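Local atomic coordinates of protein FkbI (Streptomyces hygroscopicus, PDB entry 1R2J), a protein that binds FAD and probably acts as an acyl-ACP dehydrogenase in making the methoxymalonyl extender unit of the polyketide FK520. Residues 23-28 against 146-151; 81-86 against 222-227; 124-129 against 135-140. One frame throughout, in Å; residues are numbered along the deposited sequence.

Contact 1: 23-28 against 146-151; sequences GELPRD and AAYADH
Y148 OH is gripped from two directions: it accepts a nearly straight hydrogen bond from the backbone L25 N (3.0 Å, 166° at the hydrogen) and is also hydrogen-bonded to the carbonyl oxygen of A188. Since that carbonyl can only accept, the phenol serves as acceptor to one backbone and donor to another, and the end of the ring is pinned between them. The rest of the meeting is built round the same oxygen. The aliphatic part of E24 lies at the ring edge, near its plane, with E24 CG 3.6 Å from Y148 OH. Its CG is swung anti to the backbone N (chi1 -151°) and the chain runs on extended, carrying the carboxylate away from the ring, toward R179, with which it makes a long, weak ion pair. Carboxylate and ring planes differ by 27°. L25 crosses the tyrosine at about a right angle, its CB 3.7 Å from Y148 OH and 4.2 Å from Y148 CZ, while its side chain also packs on W19 and A188. Y148 itself reaches out from the loop between strands 133-143 and 151-156, whose backbone is tied to neighbouring segments of the same chain by bonds of A147 with G190 and of D150 with L106. On the facing side, G23 leaves helix 16-22 with positive phi and P26 is the N-cap residue of helix 27-35. A tyrosine from a beta-domain loop thus bonds to the linker between two helices, a junction of the N-terminal helical and middle beta domains of the acyl-CoA dehydrogenase fold.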
ATOM      1  N   GLY A  23      -5.939  -9.076 -14.481  1.00 29.21           N
ATOM      2  CA  GLY A  23      -4.890  -8.122 -14.174  1.00 29.76           C
ATOM      3  C   GLY A  23      -5.292  -6.661 -14.171  1.00 29.41           C
ATOM      4  O   GLY A  23      -4.448  -5.791 -14.394  1.00 29.32           O
ATOM      5  N   GLU A  24      -6.564  -6.374 -13.913  1.00 29.16           N
ATOM      6  CA  GLU A  24      -7.000  -4.986 -13.903  1.00 29.06           C
ATOM      7  C   GLU A  24      -8.248  -4.719 -13.068  1.00 27.29           C
ATOM      8  O   GLU A  24      -9.130  -5.568 -12.950  1.00 25.23           O
ATOM      9  CB  GLU A  24      -7.237  -4.507 -15.340  1.00 32.81           C
ATOM     10  CG  GLU A  24      -7.011  -3.009 -15.517  1.00 39.44           C
ATOM     11  CD  GLU A  24      -7.166  -2.547 -16.954  1.00 43.36           C
ATOM     12  OE1 GLU A  24      -6.752  -1.405 -17.256  1.00 46.35           O
ATOM     13  OE2 GLU A  24      -7.705  -3.319 -17.779  1.00 44.63           O
ATOM     14  N   LEU A  25      -8.301  -3.526 -12.482  1.00 25.37           N
ATOM     15  CA  LEU A  25      -9.435  -3.100 -11.675  1.00 25.58           C
ATOM     16  C   LEU A  25     -10.255  -2.122 -12.520  1.00 26.54           C
ATOM     17  O   LEU A  25      -9.715  -1.445 -13.392  1.00 25.87           O
ATOM     18  CB  LEU A  25      -8.951  -2.381 -10.412  1.00 25.15           C
ATOM     19  CG  LEU A  25      -8.221  -3.164  -9.317  1.00 23.86           C
ATOM     20  CD1 LEU A  25      -7.676  -2.196  -8.273  1.00 24.43           C
ATOM     21  CD2 LEU A  25      -9.175  -4.158  -8.681  1.00 23.98           C
ATOM     22  N   PRO A  26     -11.569  -2.040 -12.274  1.00 26.38           N
ATOM     23  CA  PRO A  26     -12.408  -1.116 -13.048  1.00 27.49           C
ATOM     24  C   PRO A  26     -12.071   0.334 -12.690  1.00 28.00           C
ATOM     25  O   PRO A  26     -12.136   0.721 -11.522  1.00 27.28           O
ATOM     26  CB  PRO A  26     -13.832  -1.479 -12.615  1.00 27.56           C
ATOM     27  CG  PRO A  26     -13.710  -2.880 -12.086  1.00 26.53           C
ATOM     28  CD  PRO A  26     -12.386  -2.877 -11.383  1.00 25.90           C
ATOM     29  N   ARG A  27     -11.710   1.125 -13.695  1.00 30.26           N
ATOM     30  CA  ARG A  27     -11.378   2.535 -13.504  1.00 32.17           C
ATOM     31  C   ARG A  27     -12.521   3.273 -12.811  1.00 31.72           C
ATOM     32  O   ARG A  27     -12.290   4.092 -11.921  1.00 30.40           O
ATOM     33  CB  ARG A  27     -11.098   3.192 -14.858  1.00 36.44           C
ATOM     34  CG  ARG A  27     -12.113   2.807 -15.936  1.00 41.21           C
ATOM     35  CD  ARG A  27     -11.971   3.640 -17.207  1.00 45.31           C
ATOM     36  NE  ARG A  27     -12.543   4.977 -17.065  1.00 48.38           N
ATOM     37  CZ  ARG A  27     -12.620   5.865 -18.052  1.00 50.91           C
ATOM     38  NH1 ARG A  27     -12.163   5.559 -19.259  1.00 52.44           N
ATOM     39  NH2 ARG A  27     -13.148   7.065 -17.833  1.00 51.90           N
ATOM     40  N   ASP A  28     -13.748   2.977 -13.233  1.00 32.14           N
ATOM     41  CA  ASP A  28     -14.949   3.596 -12.667  1.00 32.33           C
ATOM     42  C   ASP A  28     -15.103   3.377 -11.164  1.00 31.15           C
ATOM     43  O   ASP A  28     -15.643   4.232 -10.462  1.00 31.14           O
ATOM     44  CB  ASP A  28     -16.206   3.067 -13.371  1.00 36.28           C
ATOM     45  CG  ASP A  28     -16.457   3.736 -14.709  1.00 39.75           C
ATOM     46  OD1 ASP A  28     -17.422   3.339 -15.401  1.00 42.87           O
ATOM     47  OD2 ASP A  28     -15.696   4.659 -15.069  1.00 41.64           O
ATOM     48  N   ALA A 146       0.052   3.397 -10.718  1.00 27.19           N
ATOM     49  CA  ALA A 146       0.482   4.377 -11.714  1.00 27.63           C
ATOM     50  C   ALA A 146      -0.315   4.295 -13.019  1.00 28.02           C
ATOM     51  O   ALA A 146      -0.519   5.301 -13.693  1.00 28.76           O
ATOM     52  CB  ALA A 146       1.975   4.213 -12.002  1.00 26.89           C
ATOM     53  N   ALA A 147      -0.769   3.097 -13.373  1.00 27.80           N
ATOM     54  CA  ALA A 147      -1.533   2.913 -14.605  1.00 27.53           C
ATOM     55  C   ALA A 147      -2.910   3.567 -14.533  1.00 27.42           C
ATOM     56  O   ALA A 147      -3.591   3.696 -15.550  1.00 24.78           O
ATOM     57  CB  ALA A 147      -1.679   1.422 -14.909  1.00 27.49           C
ATOM     58  N   TYR A 148      -3.313   3.982 -13.332  1.00 28.02           N
ATOM     59  CA  TYR A 148      -4.619   4.605 -13.127  1.00 27.52           C
ATOM     60  C   TYR A 148      -4.524   6.066 -12.709  1.00 27.99           C
ATOM     61  O   TYR A 148      -5.487   6.818 -12.845  1.00 28.50           O
ATOM     62  CB  TYR A 148      -5.396   3.890 -12.013  1.00 27.84           C
ATOM     63  CG  TYR A 148      -5.499   2.390 -12.123  1.00 27.24           C
ATOM     64  CD1 TYR A 148      -6.167   1.790 -13.187  1.00 27.35           C
ATOM     65  CD2 TYR A 148      -4.939   1.567 -11.147  1.00 26.55           C
ATOM     66  CE1 TYR A 148      -6.273   0.403 -13.278  1.00 26.98           C
ATOM     67  CE2 TYR A 148      -5.041   0.180 -11.228  1.00 26.61           C
ATOM     68  CZ  TYR A 148      -5.708  -0.393 -12.294  1.00 26.43           C
ATOM     69  OH  TYR A 148      -5.821  -1.762 -12.371  1.00 27.84           O
ATOM     70  N   ALA A 149      -3.368   6.456 -12.190  1.00 27.30           N
ATOM     71  CA  ALA A 149      -3.172   7.803 -11.669  1.00 26.71           C
ATOM     72  C   ALA A 149      -3.277   8.997 -12.610  1.00 27.52           C
ATOM     73  O   ALA A 149      -2.920   8.925 -13.788  1.00 26.44           O
ATOM     74  CB  ALA A 149      -1.834   7.868 -10.929  1.00 26.26           C
ATOM     75  N   ASP A 150      -3.783  10.097 -12.055  1.00 27.97           N
ATOM     76  CA  ASP A 150      -3.889  11.363 -12.767  1.00 28.56           C
ATOM     77  C   ASP A 150      -2.642  12.122 -12.315  1.00 28.90           C
ATOM     78  O   ASP A 150      -2.037  12.867 -13.080  1.00 28.80           O
ATOM     79  CB  ASP A 150      -5.115  12.173 -12.326  1.00 27.99           C
ATOM     80  CG  ASP A 150      -6.426  11.509 -12.680  1.00 28.86           C
ATOM     81  OD1 ASP A 150      -7.032  10.882 -11.786  1.00 31.16           O
ATOM     82  OD2 ASP A 150      -6.856  11.617 -13.850  1.00 27.94           O
ATOM     83  N   HIS A 151      -2.271  11.911 -11.055  1.00 28.14           N
ATOM     84  CA  HIS A 151      -1.115  12.569 -10.463  1.00 29.72           C
ATOM     85  C   HIS A 151      -0.017  11.585 -10.087  1.00 29.81           C
ATOM     86  O   HIS A 151      -0.285  10.514  -9.538  1.00 29.62           O
ATOM     87  CB  HIS A 151      -1.526  13.335  -9.203  1.00 31.02           C
ATOM     88  CG  HIS A 151      -2.543  14.405  -9.447  1.00 34.78           C
ATOM     89  ND1 HIS A 151      -2.326  15.456 -10.312  1.00 35.83           N
ATOM     90  CD2 HIS A 151      -3.783  14.587  -8.936  1.00 36.01           C
ATOM     91  CE1 HIS A 151      -3.388  16.240 -10.324  1.00 37.21           C
ATOM     92  NE2 HIS A 151      -4.288  15.735  -9.497  1.00 36.88           N
TER

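Contact 2: 81-86 against 222-227; sequences AAWTVQ and LAYGRK
The W83 indole and the Y224 phenol lie with their planes only 27° apart but slid past one another, so that the rings barely overlap: the centroids of the five-membered ring and the tyrosine ring are 5.8 Å apart. What meets each ring is the other residue's methylene, approaching obliquely. Y224 CB sits 3.5 Å from W83 CD1, and in return W83 CB lies 3.9 Å from Y224 CD2. The CB of each residue points from its own helix, 69-88 for W83 and 219-248 for Y224, at the other. CG anti to the backbone N (chi1 169° for W83, -167° for Y224) then turns each ring so that it slides past its partner and leaves the two methylenes to meet the rings. G225, just after Y224, has positive phi, and a CB there would jam against the carbonyl oxygen of Y224. The polar ends of the aromatic pair are held outside it: W83 NE1 bonds to A220 O, one turn before Y224 in helix 219-248, and Y224 OH makes a weak bond with N57 ND2. A second polar tie between the two helices is the hydrogen bond between T84 OG1 and S221 OG. Between W83 and Y224 themselves the contact is carbon on carbon, by dispersion and not by pi-overlap, while the ties of W83 to A220 and of T84 to S221 join the N-terminal and C-terminal domains beside it, and the indole N-H, bonded to A220, probably helps to fix how the indole is turned.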
ATOM      1  N   ALA A  81       0.090   9.207  -1.037  1.00 22.94           N
ATOM      2  CA  ALA A  81       0.256  10.433  -1.809  1.00 23.19           C
ATOM      3  C   ALA A  81      -0.351  11.608  -1.053  1.00 24.00           C
ATOM      4  O   ALA A  81       0.266  12.672  -0.947  1.00 24.47           O
ATOM      5  CB  ALA A  81      -0.413  10.293  -3.163  1.00 23.98           C
ATOM      6  N   ALA A  82      -1.559  11.405  -0.527  1.00 23.86           N
ATOM      7  CA  ALA A  82      -2.270  12.439   0.214  1.00 24.25           C
ATOM      8  C   ALA A  82      -1.475  12.870   1.437  1.00 25.40           C
ATOM      9  O   ALA A  82      -1.334  14.063   1.713  1.00 23.32           O
ATOM     10  CB  ALA A  82      -3.650  11.926   0.639  1.00 23.36           C
ATOM     11  N   TRP A  83      -0.969  11.882   2.172  1.00 26.11           N
ATOM     12  CA  TRP A  83      -0.172  12.124   3.371  1.00 25.86           C
ATOM     13  C   TRP A  83       1.100  12.889   3.024  1.00 26.18           C
ATOM     14  O   TRP A  83       1.465  13.847   3.700  1.00 26.10           O
ATOM     15  CB  TRP A  83       0.193  10.791   4.032  1.00 24.59           C
ATOM     16  CG  TRP A  83       1.212  10.920   5.116  1.00 24.91           C
ATOM     17  CD1 TRP A  83       2.506  10.480   5.085  1.00 25.15           C
ATOM     18  CD2 TRP A  83       1.032  11.551   6.388  1.00 25.03           C
ATOM     19  NE1 TRP A  83       3.140  10.799   6.263  1.00 24.60           N
ATOM     20  CE2 TRP A  83       2.259  11.455   7.080  1.00 25.38           C
ATOM     21  CE3 TRP A  83      -0.048  12.190   7.010  1.00 27.10           C
ATOM     22  CZ2 TRP A  83       2.437  11.975   8.365  1.00 27.65           C
ATOM     23  CZ3 TRP A  83       0.129  12.708   8.288  1.00 28.40           C
ATOM     24  CH2 TRP A  83       1.363  12.596   8.951  1.00 29.10           C
ATOM     25  N   THR A  84       1.777  12.453   1.970  1.00 27.05           N
ATOM     26  CA  THR A  84       3.005  13.103   1.531  1.00 28.10           C
ATOM     27  C   THR A  84       2.779  14.591   1.230  1.00 29.81           C
ATOM     28  O   THR A  84       3.595  15.440   1.595  1.00 30.02           O
ATOM     29  CB  THR A  84       3.562  12.409   0.267  1.00 27.34           C
ATOM     30  OG1 THR A  84       3.832  11.032   0.561  1.00 26.64           O
ATOM     31  CG2 THR A  84       4.848  13.082  -0.195  1.00 26.38           C
ATOM     32  N   VAL A  85       1.667  14.908   0.574  1.00 30.22           N
ATOM     33  CA  VAL A  85       1.374  16.290   0.229  1.00 33.95           C
ATOM     34  C   VAL A  85       0.970  17.122   1.438  1.00 35.15           C
ATOM     35  O   VAL A  85       1.321  18.292   1.542  1.00 36.75           O
ATOM     36  CB  VAL A  85       0.258  16.385  -0.841  1.00 34.27           C
ATOM     37  CG1 VAL A  85      -0.036  17.830  -1.162  1.00 35.70           C
ATOM     38  CG2 VAL A  85       0.682  15.642  -2.105  1.00 34.07           C
ATOM     39  N   GLN A  86       0.245  16.522   2.368  1.00 36.28           N
ATOM     40  CA  GLN A  86      -0.173  17.283   3.525  1.00 37.77           C
ATOM     41  C   GLN A  86       0.913  17.333   4.604  1.00 37.99           C
ATOM     42  O   GLN A  86       0.790  18.061   5.588  1.00 37.72           O
ATOM     43  CB  GLN A  86      -1.489  16.712   4.057  1.00 39.87           C
ATOM     44  CG  GLN A  86      -1.363  15.699   5.154  1.00 40.84           C
ATOM     45  CD  GLN A  86      -1.371  16.356   6.504  1.00 43.52           C
ATOM     46  OE1 GLN A  86      -2.224  17.196   6.788  1.00 45.78           O
ATOM     47  NE2 GLN A  86      -0.418  15.986   7.350  1.00 45.59           N
ATOM     48  N   LEU A 222       6.910   7.029   3.733  1.00 35.56           N
ATOM     49  CA  LEU A 222       6.907   5.604   4.051  1.00 35.16           C
ATOM     50  C   LEU A 222       6.182   5.311   5.352  1.00 32.65           C
ATOM     51  O   LEU A 222       5.709   4.198   5.552  1.00 33.00           O
ATOM     52  CB  LEU A 222       8.336   5.058   4.125  1.00 36.13           C
ATOM     53  CG  LEU A 222       9.011   4.706   2.797  1.00 38.50           C
ATOM     54  CD1 LEU A 222      10.412   4.172   3.058  1.00 38.71           C
ATOM     55  CD2 LEU A 222       8.180   3.665   2.060  1.00 39.46           C
ATOM     56  N   ALA A 223       6.108   6.301   6.240  1.00 30.49           N
ATOM     57  CA  ALA A 223       5.406   6.124   7.510  1.00 29.75           C
ATOM     58  C   ALA A 223       3.998   5.672   7.142  1.00 28.19           C
ATOM     59  O   ALA A 223       3.468   4.720   7.713  1.00 28.06           O
ATOM     60  CB  ALA A 223       5.360   7.438   8.287  1.00 28.54           C
ATOM     61  N   TYR A 224       3.388   6.369   6.188  1.00 26.53           N
ATOM     62  CA  TYR A 224       2.072   5.970   5.719  1.00 26.67           C
ATOM     63  C   TYR A 224       2.497   4.953   4.679  1.00 27.57           C
ATOM     64  O   TYR A 224       3.544   5.107   4.060  1.00 32.08           O
ATOM     65  CB  TYR A 224       1.332   7.137   5.060  1.00 24.93           C
ATOM     66  CG  TYR A 224      -0.143   6.867   4.851  1.00 23.07           C
ATOM     67  CD1 TYR A 224      -0.578   5.988   3.859  1.00 20.89           C
ATOM     68  CD2 TYR A 224      -1.103   7.457   5.674  1.00 21.81           C
ATOM     69  CE1 TYR A 224      -1.934   5.699   3.698  1.00 22.81           C
ATOM     70  CE2 TYR A 224      -2.467   7.170   5.516  1.00 22.60           C
ATOM     71  CZ  TYR A 224      -2.867   6.291   4.529  1.00 21.18           C
ATOM     72  OH  TYR A 224      -4.198   5.980   4.378  1.00 25.70           O
ATOM     73  N   GLY A 225       1.718   3.913   4.471  1.00 27.62           N
ATOM     74  CA  GLY A 225       2.158   2.922   3.507  1.00 26.40           C
ATOM     75  C   GLY A 225       2.600   1.766   4.373  1.00 22.61           C
ATOM     76  O   GLY A 225       2.095   0.659   4.231  1.00 25.11           O
ATOM     77  N   ARG A 226       3.539   2.017   5.279  1.00 20.29           N
ATOM     78  CA  ARG A 226       3.962   0.965   6.190  1.00 18.98           C
ATOM     79  C   ARG A 226       2.763   0.698   7.092  1.00 18.68           C
ATOM     80  O   ARG A 226       2.450  -0.450   7.394  1.00 18.13           O
ATOM     81  CB  ARG A 226       5.171   1.406   7.022  1.00 17.59           C
ATOM     82  CG  ARG A 226       6.477   1.145   6.312  1.00 21.78           C
ATOM     83  CD  ARG A 226       7.693   1.666   7.049  1.00 22.96           C
ATOM     84  NE  ARG A 226       8.862   1.521   6.187  1.00 27.69           N
ATOM     85  CZ  ARG A 226       9.990   2.206   6.318  1.00 27.12           C
ATOM     86  NH1 ARG A 226      10.118   3.101   7.287  1.00 25.44           N
ATOM     87  NH2 ARG A 226      10.989   1.991   5.470  1.00 29.38           N
ATOM     88  N   LYS A 227       2.082   1.770   7.497  1.00 18.12           N
ATOM     89  CA  LYS A 227       0.903   1.648   8.351  1.00 17.69           C
ATOM     90  C   LYS A 227      -0.238   1.006   7.571  1.00 17.08           C
ATOM     91  O   LYS A 227      -0.958   0.144   8.082  1.00 17.76           O
ATOM     92  CB  LYS A 227       0.464   3.027   8.855  1.00 17.61           C
ATOM     93  CG  LYS A 227      -0.839   3.012   9.665  1.00 19.78           C
ATOM     94  CD  LYS A 227      -1.173   4.398  10.234  1.00 20.75           C
ATOM     95  CE  LYS A 227      -1.678   5.345   9.156  1.00 22.79           C
ATOM     96  NZ  LYS A 227      -1.937   6.707   9.704  1.00 22.09           N
TER

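Contact 3: 124-129 against 135-140; sequences RTRVRL and VVDGHK
D137 O receives two donors from segment 124-129, R126 N (2.9 Å, 167°) and, weakly, T125 OG1 at 3.3 Å. R126 O in turn takes D137 N, nearly along the C=O axis, which completes an antiparallel hydrogen-bonded pair. Two residues on, R128 and V135 form another: R128 N bonds to V135 O, and V135 N bonds back to R128 O (3.1 Å), coming from above the carbonyl plane and not along a lone pair. V127 and V136 are the non-hydrogen-bonded pair between them, their CG2 methyls 4.3 Å apart.

On the side of the arginines, R126 NH2 makes a salt bridge to D137 OD2 (2.8 Å). This oxygen lies over one face of the guanidinium, with the planes 75° apart, so the pairing is single and not bidentate; D137 OD1 is taken by Q198 N. K140, whose CE lies 3.5 Å from T125 CG2, has E113 OE1, F111 O and F155 O as partners of its NZ. T125 OG1 stands anti to its own N (chi1 174°), turned toward G138, where a CB would run into it. An alanine in place of T125 would take away OG1 and CG2, and D137 O would probably lose its weak second donor while a gap opened beside the K140 side chain.

Backbone bonds thus set the hairpin's register, while the buried lysine charge is probably balanced by E113, whose carboxylate also receives R124 N and T125 N.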
ATOM      1  N   ARG A 124      18.591   8.361  -8.823  1.00 34.72           N
ATOM      2  CA  ARG A 124      19.291   9.410  -9.565  1.00 36.69           C
ATOM      3  C   ARG A 124      18.377  10.417 -10.253  1.00 37.61           C
ATOM      4  O   ARG A 124      18.853  11.352 -10.899  1.00 36.19           O
ATOM      5  CB  ARG A 124      20.229   8.792 -10.604  1.00 38.58           C
ATOM      6  CG  ARG A 124      21.548   8.296 -10.039  1.00 42.59           C
ATOM      7  CD  ARG A 124      21.716   6.807 -10.241  1.00 46.22           C
ATOM      8  NE  ARG A 124      21.449   6.418 -11.621  1.00 50.29           N
ATOM      9  CZ  ARG A 124      21.741   5.223 -12.128  1.00 51.60           C
ATOM     10  NH1 ARG A 124      22.316   4.304 -11.366  1.00 52.30           N
ATOM     11  NH2 ARG A 124      21.452   4.948 -13.392  1.00 52.45           N
ATOM     12  N   THR A 125      17.071  10.227 -10.126  1.00 36.93           N
ATOM     13  CA  THR A 125      16.133  11.152 -10.742  1.00 38.27           C
ATOM     14  C   THR A 125      16.380  12.546 -10.164  1.00 39.00           C
ATOM     15  O   THR A 125      16.613  12.700  -8.961  1.00 38.45           O
ATOM     16  CB  THR A 125      14.680  10.720 -10.477  1.00 37.87           C
ATOM     17  OG1 THR A 125      13.780  11.715 -10.981  1.00 38.15           O
ATOM     18  CG2 THR A 125      14.452  10.540  -8.994  1.00 40.50           C
ATOM     19  N   ARG A 126      16.327  13.558 -11.025  1.00 39.85           N
ATOM     20  CA  ARG A 126      16.581  14.932 -10.607  1.00 42.00           C
ATOM     21  C   ARG A 126      15.421  15.898 -10.855  1.00 40.81           C
ATOM     22  O   ARG A 126      14.704  15.782 -11.840  1.00 41.13           O
ATOM     23  CB  ARG A 126      17.831  15.457 -11.326  1.00 44.51           C
ATOM     24  CG  ARG A 126      17.944  15.018 -12.779  1.00 48.65           C
ATOM     25  CD  ARG A 126      19.379  15.130 -13.278  1.00 52.55           C
ATOM     26  NE  ARG A 126      19.478  14.851 -14.708  1.00 56.08           N
ATOM     27  CZ  ARG A 126      19.276  13.653 -15.249  1.00 57.98           C
ATOM     28  NH1 ARG A 126      18.966  12.619 -14.477  1.00 58.71           N
ATOM     29  NH2 ARG A 126      19.380  13.489 -16.563  1.00 58.58           N
ATOM     30  N   VAL A 127      15.248  16.836  -9.929  1.00 41.03           N
ATOM     31  CA  VAL A 127      14.221  17.863 -10.010  1.00 43.19           C
ATOM     32  C   VAL A 127      14.985  19.169 -10.012  1.00 45.38           C
ATOM     33  O   VAL A 127      15.786  19.412  -9.101  1.00 44.55           O
ATOM     34  CB  VAL A 127      13.283  17.843  -8.804  1.00 42.82           C
ATOM     35  CG1 VAL A 127      12.307  18.991  -8.874  1.00 42.55           C
ATOM     36  CG2 VAL A 127      12.531  16.513  -8.738  1.00 41.92           C
ATOM     37  N   ARG A 128      14.755  20.006 -11.020  1.00 47.79           N
ATOM     38  CA  ARG A 128      15.485  21.264 -11.102  1.00 51.61           C
ATOM     39  C   ARG A 128      14.593  22.508 -11.241  1.00 52.66           C
ATOM     40  O   ARG A 128      14.025  22.778 -12.312  1.00 52.37           O
ATOM     41  CB  ARG A 128      16.495  21.193 -12.262  1.00 53.38           C
ATOM     42  CG  ARG A 128      17.855  20.632 -11.868  1.00 57.49           C
ATOM     43  CD  ARG A 128      18.964  21.025 -12.853  1.00 60.74           C
ATOM     44  NE  ARG A 128      19.125  22.479 -12.870  1.00 63.50           N
ATOM     45  CZ  ARG A 128      19.663  23.210 -11.896  1.00 64.17           C
ATOM     46  NH1 ARG A 128      19.750  24.528 -12.040  1.00 64.20           N
ATOM     47  NH2 ARG A 128      20.113  22.639 -10.785  1.00 65.01           N
ATOM     48  N   LEU A 129      14.528  23.276 -10.151  1.00 54.68           N
ATOM     49  CA  LEU A 129      13.759  24.511 -10.084  1.00 56.57           C
ATOM     50  C   LEU A 129      14.442  25.502 -11.039  1.00 56.75           C
ATOM     51  O   LEU A 129      15.651  25.706 -10.959  1.00 56.82           O
ATOM     52  CB  LEU A 129      13.769  25.105  -8.689  1.00 57.28           C
ATOM     53  CG  LEU A 129      13.026  24.377  -7.568  1.00 58.16           C
ATOM     54  CD1 LEU A 129      13.406  24.969  -6.216  1.00 58.52           C
ATOM     55  CD2 LEU A 129      11.523  24.469  -7.790  1.00 58.54           C
ATOM     56  N   VAL A 135      11.788  21.132 -13.744  1.00 40.91           N
ATOM     57  CA  VAL A 135      12.067  20.093 -14.727  1.00 39.69           C
ATOM     58  C   VAL A 135      12.518  18.817 -14.019  1.00 38.92           C
ATOM     59  O   VAL A 135      13.533  18.801 -13.317  1.00 37.64           O
ATOM     60  CB  VAL A 135      13.170  20.539 -15.712  1.00 40.03           C
ATOM     61  CG1 VAL A 135      13.365  19.480 -16.786  1.00 38.92           C
ATOM     62  CG2 VAL A 135      12.798  21.873 -16.348  1.00 40.30           C
ATOM     63  N   VAL A 136      11.749  17.747 -14.190  1.00 38.34           N
ATOM     64  CA  VAL A 136      12.087  16.473 -13.568  1.00 37.51           C
ATOM     65  C   VAL A 136      12.527  15.498 -14.641  1.00 36.71           C
ATOM     66  O   VAL A 136      11.897  15.392 -15.691  1.00 36.19           O
ATOM     67  CB  VAL A 136      10.886  15.868 -12.799  1.00 37.94           C
ATOM     68  CG1 VAL A 136       9.667  15.824 -13.692  1.00 38.20           C
ATOM     69  CG2 VAL A 136      11.235  14.461 -12.312  1.00 36.00           C
ATOM     70  N   ASP A 137      13.616  14.792 -14.372  1.00 35.89           N
ATOM     71  CA  ASP A 137      14.142  13.835 -15.327  1.00 36.60           C
ATOM     72  C   ASP A 137      14.611  12.588 -14.592  1.00 35.85           C
ATOM     73  O   ASP A 137      15.456  12.663 -13.697  1.00 35.16           O
ATOM     74  CB  ASP A 137      15.312  14.452 -16.091  1.00 38.01           C
ATOM     75  CG  ASP A 137      15.670  13.669 -17.325  1.00 39.24           C
ATOM     76  OD1 ASP A 137      14.881  13.704 -18.291  1.00 42.01           O
ATOM     77  OD2 ASP A 137      16.728  13.011 -17.331  1.00 40.25           O
ATOM     78  N   GLY A 138      14.065  11.440 -14.973  1.00 35.61           N
ATOM     79  CA  GLY A 138      14.454  10.206 -14.319  1.00 34.85           C
ATOM     80  C   GLY A 138      13.629   9.003 -14.726  1.00 34.92           C
ATOM     81  O   GLY A 138      13.017   8.979 -15.795  1.00 34.10           O
ATOM     82  N   HIS A 139      13.610   8.003 -13.854  1.00 34.78           N
ATOM     83  CA  HIS A 139      12.886   6.768 -14.100  1.00 35.54           C
ATOM     84  C   HIS A 139      12.540   6.113 -12.766  1.00 32.75           C
ATOM     85  O   HIS A 139      13.374   6.053 -11.865  1.00 32.94           O
ATOM     86  CB  HIS A 139      13.765   5.818 -14.923  1.00 38.71           C
ATOM     87  CG  HIS A 139      13.084   4.543 -15.324  1.00 44.13           C
ATOM     88  ND1 HIS A 139      12.497   3.695 -14.410  1.00 45.82           N
ATOM     89  CD2 HIS A 139      12.917   3.961 -16.536  1.00 46.09           C
ATOM     90  CE1 HIS A 139      11.998   2.647 -15.040  1.00 46.47           C
ATOM     91  NE2 HIS A 139      12.240   2.784 -16.332  1.00 47.18           N
ATOM     92  N   LYS A 140      11.305   5.641 -12.639  1.00 30.42           N
ATOM     93  CA  LYS A 140      10.867   4.962 -11.424  1.00 27.95           C
ATOM     94  C   LYS A 140      10.374   3.587 -11.853  1.00 27.95           C
ATOM     95  O   LYS A 140       9.957   3.403 -13.000  1.00 27.96           O
ATOM     96  CB  LYS A 140       9.732   5.728 -10.735  1.00 26.83           C
ATOM     97  CG  LYS A 140      10.120   7.101 -10.192  1.00 26.48           C
ATOM     98  CD  LYS A 140      11.273   7.013  -9.201  1.00 24.51           C
ATOM     99  CE  LYS A 140      11.674   8.389  -8.684  1.00 26.19           C
ATOM    100  NZ  LYS A 140      12.854   8.348  -7.763  1.00 21.90           N
TER

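How the contacts relate
The three contacts do not touch. Contacts 1 and 2 have centres 19 Å apart and nearest atoms about 6 Å apart; contact 3 lies with its centre 24 Å from that of contact 1 and 21 Å from that of contact 2. Contacts 1 and 2 alternate along the chain and tie the N-terminal domain to the middle and C-terminal domains respectively, while contact 3, nested within both loops, is a hairpin inside the middle domain. FAD is nearest to contact 3: the side chain of K140 is about 6 Å from it, those of Y148 and Y224 each about 11 Å. The side chain of FAD-binding F111 is about 5 Å from that of K140 and about 10 Å from that of Y224.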